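Local coordinates for ABC transporter periplasmic substrate-binding protein (Desulfovibrio alaskensis, PDB 5MY5) that binds tungstate with high selectivity in the periplasm and probably delivers it to an ABC transporter for uptake into the cell, at residues T34-T39 with N222-I227; T100-N105 with N247-P252; K256-F261 with A267-N272. The protein carries 2 engineered substitutions. One frame throughout, in Å; residues are numbered along the deposited sequence. Where two conformers were deposited one is given.

Interaction 1 of 3, residues T34-T39 with N222-I227; sequences TSTDNT and NQYSAI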
ATOM      1  N   THR A  34      -6.686   6.310  -1.699  1.00 18.42           N
ATOM      2  CA  THR A  34      -5.878   7.491  -1.806  1.00 19.78           C
ATOM      3  C   THR A  34      -4.425   7.143  -2.045  1.00 17.94           C
ATOM      4  O   THR A  34      -3.802   7.660  -2.923  1.00 19.01           O
ATOM      5  CB  THR A  34      -6.045   8.255  -0.488  1.00 22.33           C
ATOM      6  OG1 THR A  34      -7.435   8.525  -0.295  1.00 25.38           O
ATOM      7  CG2 THR A  34      -5.190   9.581  -0.494  1.00 23.41           C
ATOM      8  N   SER A  35      -3.899   6.145  -1.354  1.00 18.72           N
ATOM      9  CA  SER A  35      -2.529   5.784  -1.541  1.00 20.16           C
ATOM     10  C   SER A  35      -2.315   5.290  -2.974  1.00 19.28           C
ATOM     11  O   SER A  35      -1.264   5.597  -3.610  1.00 21.55           O
ATOM     12  CB  SER A  35      -1.985   4.727  -0.549  1.00 20.59           C
ATOM     13  OG  SER A  35      -2.747   3.570  -0.574  1.00 29.22           O
ATOM     14  N   THR A  36      -3.291   4.523  -3.492  1.00 18.95           N
ATOM     15  CA  THR A  36      -3.174   4.000  -4.867  1.00 20.01           C
ATOM     16  C   THR A  36      -3.062   5.171  -5.838  1.00 19.25           C
ATOM     17  O   THR A  36      -2.172   5.205  -6.741  1.00 19.43           O
ATOM     18  CB  THR A  36      -4.360   3.103  -5.218  1.00 18.77           C
ATOM     19  OG1 THR A  36      -4.432   2.021  -4.281  1.00 17.78           O
ATOM     20  CG2 THR A  36      -4.150   2.481  -6.596  1.00 18.65           C
ATOM     21  N   ASP A  37      -3.972   6.081  -5.682  1.00 17.12           N
ATOM     22  CA  ASP A  37      -3.989   7.246  -6.603  1.00 20.83           C
ATOM     23  C   ASP A  37      -2.665   8.020  -6.525  1.00 19.61           C
ATOM     24  O   ASP A  37      -2.098   8.398  -7.578  1.00 21.03           O
ATOM     25  CB  ASP A  37      -5.173   8.101  -6.290  1.00 19.49           C
ATOM     26  CG  ASP A  37      -5.371   9.260  -7.289  1.00 24.61           C
ATOM     27  OD1 ASP A  37      -5.607   8.996  -8.482  1.00 25.61           O
ATOM     28  OD2 ASP A  37      -5.339  10.395  -6.837  1.00 28.93           O
ATOM     29  N   ASN A  38      -2.190   8.253  -5.331  1.00 20.32           N
ATOM     30  CA  ASN A  38      -0.895   8.925  -5.159  1.00 21.54           C
ATOM     31  C   ASN A  38       0.278   8.348  -5.908  1.00 24.12           C
ATOM     32  O   ASN A  38       1.167   9.151  -6.251  1.00 24.15           O
ATOM     33  CB  ASN A  38      -0.523   9.069  -3.701  1.00 25.20           C
ATOM     34  CG  ASN A  38      -1.455  10.014  -2.968  1.00 26.62           C
ATOM     35  OD1 ASN A  38      -2.145  10.803  -3.575  1.00 30.46           O
ATOM     36  ND2 ASN A  38      -1.460   9.907  -1.655  1.00 31.78           N
ATOM     37  N   THR A  39       0.324   7.037  -6.180  1.00 21.06           N
ATOM     38  CA  THR A  39       1.461   6.421  -6.877  1.00 22.11           C
ATOM     39  C   THR A  39       1.488   6.865  -8.332  1.00 21.89           C
ATOM     40  O   THR A  39       2.514   6.714  -8.983  1.00 22.75           O
ATOM     41  CB  THR A  39       1.408   4.861  -6.919  1.00 22.74           C
ATOM     42  OG1 THR A  39       0.257   4.389  -7.657  1.00 20.69           O
ATOM     43  CG2 THR A  39       1.375   4.259  -5.480  1.00 21.97           C
ATOM     44  N   ASN A 222       2.380  -5.164   0.463  1.00 17.02           N
ATOM     45  CA  ASN A 222       1.073  -4.525   0.423  1.00 17.48           C
ATOM     46  C   ASN A 222       0.352  -5.087  -0.787  1.00 15.85           C
ATOM     47  O   ASN A 222       0.422  -4.464  -1.880  1.00 18.00           O
ATOM     48  CB  ASN A 222       1.239  -3.031   0.402  1.00 17.52           C
ATOM     49  CG  ASN A 222      -0.104  -2.251   0.566  1.00 21.46           C
ATOM     50  OD1 ASN A 222      -0.925  -2.630   1.392  1.00 21.28           O
ATOM     51  ND2 ASN A 222      -0.293  -1.173  -0.220  1.00 22.38           N
ATOM     52  N   GLN A 223      -0.349  -6.186  -0.602  1.00 16.74           N
ATOM     53  CA  GLN A 223      -0.970  -6.956  -1.685  1.00 15.23           C
ATOM     54  C   GLN A 223      -2.221  -6.164  -2.210  1.00 16.68           C
ATOM     55  O   GLN A 223      -3.157  -5.881  -1.467  1.00 16.71           O
ATOM     56  CB  GLN A 223      -1.420  -8.310  -1.263  1.00 17.89           C
ATOM     57  CG  GLN A 223      -1.984  -9.135  -2.394  1.00 20.72           C
ATOM     58  CD  GLN A 223      -0.969  -9.440  -3.460  1.00 21.73           C
ATOM     59  OE1 GLN A 223       0.119  -9.999  -3.180  1.00 23.81           O
ATOM     60  NE2 GLN A 223      -1.293  -9.135  -4.706  1.00 18.85           N
ATOM     61  N   TYR A 224      -2.234  -5.902  -3.545  1.00 16.14           N
ATOM     62  CA  TYR A 224      -3.410  -5.420  -4.233  1.00 15.79           C
ATOM     63  C   TYR A 224      -4.256  -6.514  -4.842  1.00 15.96           C
ATOM     64  O   TYR A 224      -3.665  -7.474  -5.467  1.00 16.54           O
ATOM     65  CB  TYR A 224      -3.015  -4.533  -5.396  1.00 15.94           C
ATOM     66  CG  TYR A 224      -2.775  -3.165  -4.988  1.00 16.11           C
ATOM     67  CD1 TYR A 224      -1.589  -2.807  -4.357  1.00 18.60           C
ATOM     68  CD2 TYR A 224      -3.723  -2.191  -5.197  1.00 18.33           C
ATOM     69  CE1 TYR A 224      -1.358  -1.497  -3.951  1.00 20.43           C
ATOM     70  CE2 TYR A 224      -3.525  -0.892  -4.803  1.00 20.18           C
ATOM     71  CZ  TYR A 224      -2.322  -0.522  -4.181  1.00 19.82           C
ATOM     72  OH  TYR A 224      -2.141   0.771  -3.802  1.00 24.96           O
ATOM     73  N   SER A 225      -5.580  -6.353  -4.751  1.00 13.93           N
ATOM     74  CA  SER A 225      -6.521  -7.204  -5.466  1.00 14.38           C
ATOM     75  C   SER A 225      -7.589  -6.370  -6.149  1.00 15.86           C
ATOM     76  O   SER A 225      -7.977  -5.306  -5.640  1.00 15.03           O
ATOM     77  CB  SER A 225      -7.165  -8.170  -4.519  1.00 17.38           C
ATOM     78  OG  SER A 225      -6.148  -8.943  -3.902  1.00 18.68           O
ATOM     79  N   ALA A 226      -8.108  -6.922  -7.245  1.00 13.56           N
ATOM     80  CA  ALA A 226      -9.314  -6.378  -7.842  1.00 14.80           C
ATOM     81  C   ALA A 226     -10.489  -7.212  -7.436  1.00 14.85           C
ATOM     82  O   ALA A 226     -10.362  -8.474  -7.301  1.00 16.43           O
ATOM     83  CB  ALA A 226      -9.218  -6.336  -9.379  1.00 16.08           C
ATOM     84  N   ILE A 227     -11.625  -6.560  -7.220  1.00 14.24           N
ATOM     85  CA  ILE A 227     -12.865  -7.293  -6.835  1.00 15.07           C
ATOM     86  C   ILE A 227     -14.021  -6.678  -7.581  1.00 15.06           C
ATOM     87  O   ILE A 227     -14.479  -5.574  -7.293  1.00 15.43           O
ATOM     88  CB  ILE A 227     -13.136  -7.084  -5.311  1.00 16.61           C
ATOM     89  CG1 ILE A 227     -11.939  -7.527  -4.476  1.00 18.75           C
ATOM     90  CG2 ILE A 227     -14.345  -7.922  -4.935  1.00 17.96           C
ATOM     91  CD1 ILE A 227     -11.969  -7.066  -3.004  1.00 20.12           C
TER
HETATM   92  O   HOH W   1      -0.850   1.652  -1.550  1.00 25.24           O
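Tyr224 holds its CG anti to the carbonyl carbon (chi1 -84°), which carries the ring off strand 221-228 toward helix 34-39; Thr36 OG1 lies beside the backbone N, anti to the carbonyl carbon (chi1 -58°), and faces the phenol. The two side chains approach from opposite directions and join in a hydrogen bond of 2.7 Å between Thr36 OG1 and Tyr224 OH. Thr36 OG1 lies in the ring plane, at the edge, 3.1 Å from Tyr224 CE2. A water adds a second link, 2.9 Å from Ser35 OG and 2.7 Å from Tyr224 OH; the phenol oxygen thus has two hydrogen-bond partners, Thr36 OG1 and the water. Thr33 OG1 bonds to both Ser35 OG and Thr36 OG1, and the ring of His82 meets that of Tyr224 at an oblique angle. One turn further along the helix, Thr36 O accepts from Thr39 OG1 (2.7 Å) as well as from Thr39 N. A helix start rich in Thr and Ser after the first strand is consistent with an oxyanion-binding region of a periplasmic protein, here without tungstate. Thr36 OG1, Tyr224 OH and the water can each give or take a proton, so this chain may be polarised either way.

Interaction 2 of 3, residues T100-N105 with N247-P252; sequences TQLMYN and NWMASP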
ATOM      1  N   THR A 100      -9.092 -11.047  -6.965  1.00 17.21           N
ATOM      2  CA  THR A 100      -7.986 -11.464  -7.828  1.00 18.78           C
ATOM      3  C   THR A 100      -6.754 -10.665  -7.452  1.00 16.98           C
ATOM      4  O   THR A 100      -6.701  -9.464  -7.685  1.00 15.94           O
ATOM      5  CB  THR A 100      -8.340 -11.288  -9.346  1.00 19.38           C
ATOM      6  OG1 THR A 100      -9.479 -12.110  -9.649  1.00 20.09           O
ATOM      7  CG2 THR A 100      -7.264 -11.695 -10.212  1.00 20.67           C
ATOM      8  N   GLN A 101      -5.734 -11.357  -7.006  1.00 17.60           N
ATOM      9  CA  GLN A 101      -4.490 -10.691  -6.671  0.50 20.13           C
ATOM     10  C   GLN A 101      -3.757 -10.311  -7.922  1.00 19.71           C
ATOM     11  O   GLN A 101      -3.728 -11.089  -8.906  1.00 19.70           O
ATOM     12  CB  GLN A 101      -3.625 -11.585  -5.779  0.50 21.96           C
ATOM     13  CG  GLN A 101      -4.076 -11.545  -4.313  0.50 24.58           C
ATOM     14  CD  GLN A 101      -5.320 -12.369  -4.030  0.50 26.46           C
ATOM     15  OE1 GLN A 101      -5.311 -13.600  -4.197  0.50 30.74           O
ATOM     16  NE2 GLN A 101      -6.372 -11.726  -3.548  0.50 22.08           N
ATOM     17  N   LEU A 102      -3.152  -9.155  -7.927  1.00 17.64           N
ATOM     18  CA  LEU A 102      -2.568  -8.502  -9.154  1.00 17.64           C
ATOM     19  C   LEU A 102      -1.104  -8.071  -9.005  1.00 18.28           C
ATOM     20  O   LEU A 102      -0.229  -8.408  -9.848  1.00 18.98           O
ATOM     21  CB  LEU A 102      -3.449  -7.409  -9.721  1.00 17.74           C
ATOM     22  CG  LEU A 102      -4.802  -7.824 -10.212  1.00 16.27           C
ATOM     23  CD1 LEU A 102      -5.677  -6.603 -10.508  1.00 16.48           C
ATOM     24  CD2 LEU A 102      -4.642  -8.688 -11.502  1.00 19.20           C
ATOM     25  N   MET A 103      -0.742  -7.388  -7.922  1.00 16.92           N
ATOM     26  CA  MET A 103       0.566  -6.911  -7.641  1.00 17.78           C
ATOM     27  C   MET A 103       0.675  -6.478  -6.188  1.00 18.68           C
ATOM     28  O   MET A 103      -0.330  -6.371  -5.537  1.00 17.88           O
ATOM     29  CB  MET A 103       0.943  -5.712  -8.472  1.00 18.34           C
ATOM     30  CG  MET A 103       0.157  -4.481  -8.327  1.00 19.82           C
ATOM     31  SD  MET A 103      -1.528  -4.380  -8.943  1.00 20.94           S
ATOM     32  CE  MET A 103      -1.809  -2.673  -8.669  1.00 22.56           C
ATOM     33  N   TYR A 104       1.888  -6.268  -5.743  1.00 17.30           N
ATOM     34  CA  TYR A 104       2.062  -5.613  -4.431  1.00 17.00           C
ATOM     35  C   TYR A 104       3.049  -4.479  -4.495  1.00 18.66           C
ATOM     36  O   TYR A 104       4.025  -4.579  -5.254  1.00 19.91           O
ATOM     37  CB  TYR A 104       2.482  -6.599  -3.355  1.00 17.52           C
ATOM     38  CG  TYR A 104       3.776  -7.421  -3.620  1.00 19.10           C
ATOM     39  CD1 TYR A 104       4.992  -6.990  -3.133  1.00 23.15           C
ATOM     40  CD2 TYR A 104       3.753  -8.662  -4.270  1.00 23.38           C
ATOM     41  CE1 TYR A 104       6.164  -7.696  -3.314  1.00 23.93           C
ATOM     42  CE2 TYR A 104       4.926  -9.418  -4.369  1.00 28.00           C
ATOM     43  CZ  TYR A 104       6.121  -8.888  -3.916  1.00 28.71           C
ATOM     44  OH  TYR A 104       7.317  -9.528  -4.061  1.00 30.73           O
ATOM     45  N   ASN A 105       2.872  -3.430  -3.718  1.00 17.14           N
ATOM     46  CA  ASN A 105       3.950  -2.528  -3.342  1.00 18.43           C
ATOM     47  C   ASN A 105       4.372  -2.918  -1.895  1.00 16.74           C
ATOM     48  O   ASN A 105       4.034  -4.003  -1.440  1.00 18.19           O
ATOM     49  CB  ASN A 105       3.649  -1.048  -3.579  1.00 18.80           C
ATOM     50  CG  ASN A 105       2.368  -0.562  -2.897  1.00 25.04           C
ATOM     51  OD1 ASN A 105       1.726  -1.325  -2.192  1.00 22.92           O
ATOM     52  ND2 ASN A 105       1.953   0.692  -3.152  1.00 24.85           N
ATOM     53  N   ASN A 247      -9.207  -9.126 -16.375  1.00 15.85           N
ATOM     54  CA  ASN A 247      -8.516  -9.943 -17.392  1.00 17.71           C
ATOM     55  C   ASN A 247      -7.306  -9.213 -17.921  1.00 15.65           C
ATOM     56  O   ASN A 247      -6.247  -9.774 -18.069  1.00 18.97           O
ATOM     57  CB  ASN A 247      -9.522 -10.323 -18.498  1.00 18.02           C
ATOM     58  CG  ASN A 247      -8.896 -11.135 -19.583  1.00 20.47           C
ATOM     59  OD1 ASN A 247      -8.311 -10.595 -20.492  1.00 21.02           O
ATOM     60  ND2 ASN A 247      -9.085 -12.456 -19.498  1.00 23.49           N
ATOM     61  N   TRP A 248      -7.483  -7.925 -18.297  1.00 16.34           N
ATOM     62  CA  TRP A 248      -6.436  -7.118 -18.722  1.00 14.48           C
ATOM     63  C   TRP A 248      -5.282  -6.969 -17.735  1.00 17.22           C
ATOM     64  O   TRP A 248      -4.095  -7.134 -18.099  1.00 17.12           O
ATOM     65  CB  TRP A 248      -6.994  -5.752 -19.153  1.00 15.88           C
ATOM     66  CG  TRP A 248      -5.963  -4.821 -19.734  1.00 15.29           C
ATOM     67  CD1 TRP A 248      -5.494  -4.846 -21.015  1.00 17.10           C
ATOM     68  CD2 TRP A 248      -5.319  -3.733 -19.101  1.00 15.48           C
ATOM     69  NE1 TRP A 248      -4.571  -3.881 -21.188  1.00 17.02           N
ATOM     70  CE2 TRP A 248      -4.460  -3.145 -20.030  1.00 17.90           C
ATOM     71  CE3 TRP A 248      -5.376  -3.172 -17.794  1.00 17.49           C
ATOM     72  CZ2 TRP A 248      -3.649  -2.067 -19.714  1.00 18.82           C
ATOM     73  CZ3 TRP A 248      -4.629  -2.107 -17.499  1.00 18.21           C
ATOM     74  CH2 TRP A 248      -3.749  -1.538 -18.447  1.00 20.54           C
ATOM     75  N   MET A 249      -5.603  -6.753 -16.441  1.00 17.47           N
ATOM     76  CA  MET A 249      -4.552  -6.466 -15.491  1.00 17.49           C
ATOM     77  C   MET A 249      -3.769  -7.741 -15.218  1.00 16.18           C
ATOM     78  O   MET A 249      -2.583  -7.633 -14.833  1.00 18.94           O
ATOM     79  CB  MET A 249      -5.139  -6.082 -14.101  1.00 16.32           C
ATOM     80  CG  MET A 249      -5.708  -4.703 -14.115  1.00 18.83           C
ATOM     81  SD  MET A 249      -4.433  -3.397 -14.099  1.00 19.03           S
ATOM     82  CE  MET A 249      -3.983  -3.456 -12.317  1.00 17.18           C
ATOM     83  N   ALA A 250      -4.415  -8.918 -15.311  1.00 18.37           N
ATOM     84  CA  ALA A 250      -3.738 -10.212 -14.981  1.00 18.73           C
ATOM     85  C   ALA A 250      -2.951 -10.766 -16.206  1.00 23.80           C
ATOM     86  O   ALA A 250      -2.245 -11.765 -16.070  1.00 22.27           O
ATOM     87  CB  ALA A 250      -4.749 -11.256 -14.554  1.00 22.91           C
ATOM     88  N   SER A 251      -3.081 -10.131 -17.348  1.00 20.20           N
ATOM     89  CA  SER A 251      -2.439 -10.639 -18.593  1.00 22.23           C
ATOM     90  C   SER A 251      -0.955 -10.499 -18.428  1.00 24.72           C
ATOM     91  O   SER A 251      -0.451  -9.556 -17.788  1.00 21.90           O
ATOM     92  CB  SER A 251      -2.930  -9.798 -19.791  1.00 21.19           C
ATOM     93  OG  SER A 251      -2.457  -8.492 -19.841  1.00 19.44           O
ATOM     94  N   PRO A 252      -0.185 -11.417 -19.006  1.00 21.48           N
ATOM     95  CA  PRO A 252       1.268 -11.194 -18.971  1.00 21.81           C
ATOM     96  C   PRO A 252       1.783  -9.826 -19.394  1.00 21.86           C
ATOM     97  O   PRO A 252       2.745  -9.297 -18.815  1.00 22.54           O
ATOM     98  CB  PRO A 252       1.771 -12.269 -19.959  1.00 23.66           C
ATOM     99  CG  PRO A 252       0.763 -13.368 -19.820  1.00 26.00           C
ATOM    100  CD  PRO A 252      -0.577 -12.708 -19.590  1.00 22.01           C
TER
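Apolar contact comes first: Leu102 of strand 100-112 meets Met249 near the end of helix 239-250, their side chains crossing at about a right angle. Both Leu102 methyls fork around one carbon, CD1 and CD2 each lying 3.7 Å from Met249 CB. Leu102 CD2 also reaches the helix backbone, 3.8 Å from Ala250 N, and Ala250 CB at 4.0 Å. Bends at chi2 (-75°) and chi3 (-78°) fold the Met249 chain back, placing its CE methyl 4.0 Å from Leu102 CD1. From there Met249 CE also touches the next residue of the strand, at 4.3 Å from Met103 SD. The C-terminal end of the helix thus packs on strand 100-112, whose first half pairs antiparallel with 221-228 and 266-271 in this alpha/beta lobe, while the strand continues toward the second lobe, as the crossing strands of periplasmic binding proteins do. Polar contacts lie at the helix end. Ser251 OG donates to Trp248 O at 2.7 Å, and Ser251 N shares that acceptor, fixing the turn out of the helix. Ser251 is also the N-cap of helix 252-260, its side chain capping a backbone N just beyond. One amide nitrogen, Gln255 NE2, bonds to both Leu102 O and Met249 O, tying strand to helix through polar atoms beside the methyl contacts.

Interaction 3 of 3, residues K256-F261 with A267-N272; sequences KTIGDF and ALFTPN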
ATOM      1  N   LYS A 256       3.741  -7.223 -16.931  1.00 20.99           N
ATOM      2  CA  LYS A 256       5.037  -6.694 -17.244  1.00 22.62           C
ATOM      3  C   LYS A 256       5.008  -5.184 -17.138  1.00 19.00           C
ATOM      4  O   LYS A 256       5.924  -4.607 -16.587  1.00 22.61           O
ATOM      5  CB  LYS A 256       5.504  -7.190 -18.654  1.00 26.61           C
ATOM      6  CG  LYS A 256       6.866  -6.688 -19.069  1.00 32.76           C
ATOM      7  CD  LYS A 256       7.314  -7.286 -20.401  1.00 36.74           C
ATOM      8  CE  LYS A 256       8.798  -6.939 -20.567  1.00 44.08           C
ATOM      9  NZ  LYS A 256       9.284  -6.992 -21.980  1.00 52.45           N
ATOM     10  N   THR A 257       3.978  -4.507 -17.646  1.00 20.07           N
ATOM     11  CA  THR A 257       3.826  -3.073 -17.583  1.00 18.50           C
ATOM     12  C   THR A 257       3.816  -2.612 -16.094  1.00 19.83           C
ATOM     13  O   THR A 257       4.406  -1.541 -15.749  1.00 19.46           O
ATOM     14  CB  THR A 257       2.536  -2.538 -18.251  1.00 22.31           C
ATOM     15  OG1 THR A 257       2.513  -2.877 -19.690  1.00 24.25           O
ATOM     16  CG2 THR A 257       2.386  -1.047 -18.134  1.00 23.44           C
ATOM     17  N   ILE A 258       3.088  -3.360 -15.250  1.00 18.78           N
ATOM     18  CA  ILE A 258       3.042  -2.967 -13.820  1.00 20.10           C
ATOM     19  C   ILE A 258       4.455  -3.110 -13.231  1.00 20.84           C
ATOM     20  O   ILE A 258       4.946  -2.175 -12.520  1.00 20.95           O
ATOM     21  CB  ILE A 258       2.056  -3.863 -13.125  1.00 19.79           C
ATOM     22  CG1 ILE A 258       0.625  -3.480 -13.571  1.00 18.84           C
ATOM     23  CG2 ILE A 258       2.197  -3.783 -11.584  1.00 18.71           C
ATOM     24  CD1 ILE A 258      -0.393  -4.453 -13.112  1.00 20.51           C
ATOM     25  N   GLY A 259       5.139  -4.183 -13.524  1.00 20.05           N
ATOM     26  CA  GLY A 259       6.511  -4.429 -13.010  1.00 21.29           C
ATOM     27  C   GLY A 259       7.525  -3.405 -13.512  1.00 23.23           C
ATOM     28  O   GLY A 259       8.501  -2.951 -12.769  1.00 23.52           O
ATOM     29  N   ASP A 260       7.313  -2.939 -14.738  1.00 21.95           N
ATOM     30  CA  ASP A 260       8.150  -1.849 -15.280  1.00 22.52           C
ATOM     31  C   ASP A 260       7.807  -0.410 -14.907  1.00 22.46           C
ATOM     32  O   ASP A 260       8.556   0.505 -15.219  1.00 23.01           O
ATOM     33  CB  ASP A 260       8.120  -1.992 -16.807  1.00 25.09           C
ATOM     34  CG  ASP A 260       8.917  -3.184 -17.286  1.00 28.42           C
ATOM     35  OD1 ASP A 260       9.664  -3.749 -16.511  1.00 33.99           O
ATOM     36  OD2 ASP A 260       8.727  -3.576 -18.453  1.00 31.65           O
ATOM     37  N   PHE A 261       6.706  -0.179 -14.176  1.00 20.85           N
ATOM     38  CA  PHE A 261       6.312   1.154 -13.749  1.00 18.53           C
ATOM     39  C   PHE A 261       7.350   1.690 -12.797  1.00 21.62           C
ATOM     40  O   PHE A 261       7.880   0.956 -11.971  1.00 22.91           O
ATOM     41  CB  PHE A 261       4.925   1.117 -13.027  1.00 20.87           C
ATOM     42  CG  PHE A 261       4.470   2.435 -12.497  1.00 20.22           C
ATOM     43  CD1 PHE A 261       3.975   3.396 -13.343  1.00 21.32           C
ATOM     44  CD2 PHE A 261       4.603   2.764 -11.144  1.00 21.36           C
ATOM     45  CE1 PHE A 261       3.554   4.624 -12.894  1.00 22.87           C
ATOM     46  CE2 PHE A 261       4.168   4.007 -10.731  1.00 21.60           C
ATOM     47  CZ  PHE A 261       3.671   4.916 -11.567  1.00 21.39           C
ATOM     48  N   ALA A 267      11.629   1.318  -9.088  1.00 18.98           N
ATOM     49  CA  ALA A 267      10.574   0.282  -9.105  1.00 20.58           C
ATOM     50  C   ALA A 267       9.655   0.460  -7.863  1.00 20.77           C
ATOM     51  O   ALA A 267      10.138   0.908  -6.788  1.00 21.15           O
ATOM     52  CB  ALA A 267      11.180  -1.110  -9.021  1.00 23.67           C
ATOM     53  N   LEU A 268       8.356   0.151  -8.047  1.00 19.92           N
ATOM     54  CA  LEU A 268       7.407   0.281  -6.944  1.00 19.98           C
ATOM     55  C   LEU A 268       6.544  -0.937  -6.774  1.00 20.85           C
ATOM     56  O   LEU A 268       6.272  -1.356  -5.610  1.00 20.44           O
ATOM     57  CB  LEU A 268       6.643   1.580  -7.158  1.00 21.98           C
ATOM     58  CG  LEU A 268       5.787   2.191  -6.085  1.00 26.21           C
ATOM     59  CD1 LEU A 268       6.697   2.758  -5.010  1.00 27.26           C
ATOM     60  CD2 LEU A 268       4.976   3.289  -6.672  1.00 25.46           C
ATOM     61  N   PHE A 269       6.060  -1.537  -7.855  1.00 19.97           N
ATOM     62  CA  PHE A 269       5.164  -2.697  -7.794  1.00 21.29           C
ATOM     63  C   PHE A 269       5.791  -3.974  -8.315  1.00 22.49           C
ATOM     64  O   PHE A 269       6.441  -3.899  -9.371  1.00 23.57           O
ATOM     65  CB  PHE A 269       3.940  -2.391  -8.623  1.00 18.73           C
ATOM     66  CG  PHE A 269       3.105  -1.250  -8.135  1.00 19.55           C
ATOM     67  CD1 PHE A 269       2.131  -1.405  -7.084  1.00 20.34           C
ATOM     68  CD2 PHE A 269       3.258   0.007  -8.665  1.00 21.86           C
ATOM     69  CE1 PHE A 269       1.327  -0.336  -6.695  1.00 21.12           C
ATOM     70  CE2 PHE A 269       2.452   1.020  -8.292  1.00 22.34           C
ATOM     71  CZ  PHE A 269       1.553   0.901  -7.277  1.00 22.13           C
ATOM     72  N   THR A 270       5.594  -5.112  -7.667  1.00 20.70           N
ATOM     73  CA  THR A 270       5.939  -6.405  -8.120  1.00 19.97           C
ATOM     74  C   THR A 270       4.604  -7.040  -8.598  1.00 20.89           C
ATOM     75  O   THR A 270       3.737  -7.326  -7.778  1.00 18.98           O
ATOM     76  CB  THR A 270       6.625  -7.229  -7.024  1.00 20.71           C
ATOM     77  OG1 THR A 270       7.757  -6.527  -6.559  1.00 25.75           O
ATOM     78  CG2 THR A 270       6.980  -8.564  -7.502  1.00 24.43           C
ATOM     79  N   PRO A 271       4.456  -7.342  -9.905  1.00 18.77           N
ATOM     80  CA  PRO A 271       3.347  -8.170 -10.346  1.00 19.08           C
ATOM     81  C   PRO A 271       3.332  -9.555  -9.790  1.00 19.78           C
ATOM     82  O   PRO A 271       4.405 -10.147  -9.662  1.00 23.21           O
ATOM     83  CB  PRO A 271       3.509  -8.198 -11.874  1.00 19.37           C
ATOM     84  CG  PRO A 271       4.922  -7.956 -12.077  1.00 21.39           C
ATOM     85  CD  PRO A 271       5.512  -7.210 -10.923  1.00 18.94           C
ATOM     86  N   ASN A 272       2.168 -10.082  -9.445  1.00 19.30           N
ATOM     87  CA  ASN A 272       2.051 -11.400  -8.885  1.00 20.41           C
ATOM     88  C   ASN A 272       0.742 -12.089  -9.123  1.00 21.40           C
ATOM     89  O   ASN A 272       0.325 -12.920  -8.354  1.00 24.64           O
ATOM     90  CB  ASN A 272       2.510 -11.423  -7.393  1.00 21.26           C
ATOM     91  CG  ASN A 272       1.501 -10.835  -6.432  1.00 20.00           C
ATOM     92  OD1 ASN A 272       0.617 -10.017  -6.807  1.00 21.90           O
ATOM     93  ND2 ASN A 272       1.606 -11.243  -5.199  1.00 24.68           N
TER
HETATM   94  O   HOH W   2       6.780  -0.830 -10.534  1.00 23.21           O
HETATM   95  O   HOH W   3       9.077  -4.098 -10.351  1.00 31.78           O
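Helix 252-260 turns into a short antiparallel beta hairpin, strands 262-263 and 266-271, near the C-terminus, and this return sets Ile258, Gly259 and Phe261 against Leu268, Phe269 and Pro271. Ile258 brings its CG2 branch to the root of the Phe269 side chain, 3.7 Å from Phe269 CB. With Phe261 CG anti to the backbone N (chi1 177°), its ring runs alongside that of Phe269, the two side chains pointing the same way. The rings are closest between Phe261 CD2 and Phe269 CD2, 3.9 Å apart, where Phe261 CD2 lies in the plane of the Phe269 ring, at its edge. Leu268 adds a methyl at the edge of the Phe261 ring, with Leu268 CD2 4.2 Å from Phe261 CE2. Leu41 of helix 41-53 touches both phenylalanines. Next to Phe269 O, Gly259, with no side chain to intervene, lets the proline ring come close: Gly259 CA to Pro271 CD is 3.6 Å. Two waters join the backbones. Water 2 accepts from Phe269 N at 2.9 Å, while Ile258 O, 3.0 Å from this water, and Phe261 O compete, with others, for its two protons. Water 3 is a simpler bridge, donating to Gly259 O at 2.7 Å and to Phe269 O at 2.8 Å. Carbonyls near the end of the helix and backbone atoms of Phe269 are thereby linked by solvent, while the apolar side chains pack directly. Strand 266-271 also pairs with strand 100-112, extending the central sheet. A helix packed against the second strand of the hairpin that follows it, with that strand paired into a mixed sheet, is typical of the layered alpha/beta lobes of periplasmic binding proteins.

Overall arrangement
The three interactions share one mixed sheet, in which strand 100-112 pairs with 221-228 and with 266-271. Interactions 1 and 2, centres about 12 Å apart, join through probable backbone hydrogen bonds, Tyr224 N to Met103 O and Asn222 N to Asn105 O, both 2.8 Å. Interactions 2 and 3 are nearer, with centres about 10 Å apart, and Thr270 N probably donates to Tyr104 O at 2.9 Å; helices 239-250 and 252-260 follow each other directly. Between interactions 1 and 3, about 13 Å by centres, Gln223 OE1 probably bonds to Asn272 ND2. The hydroxyl-rich interaction 1 is a plausible neighbour of the tungstate site; interactions 2 and 3 cover the sheet with helices.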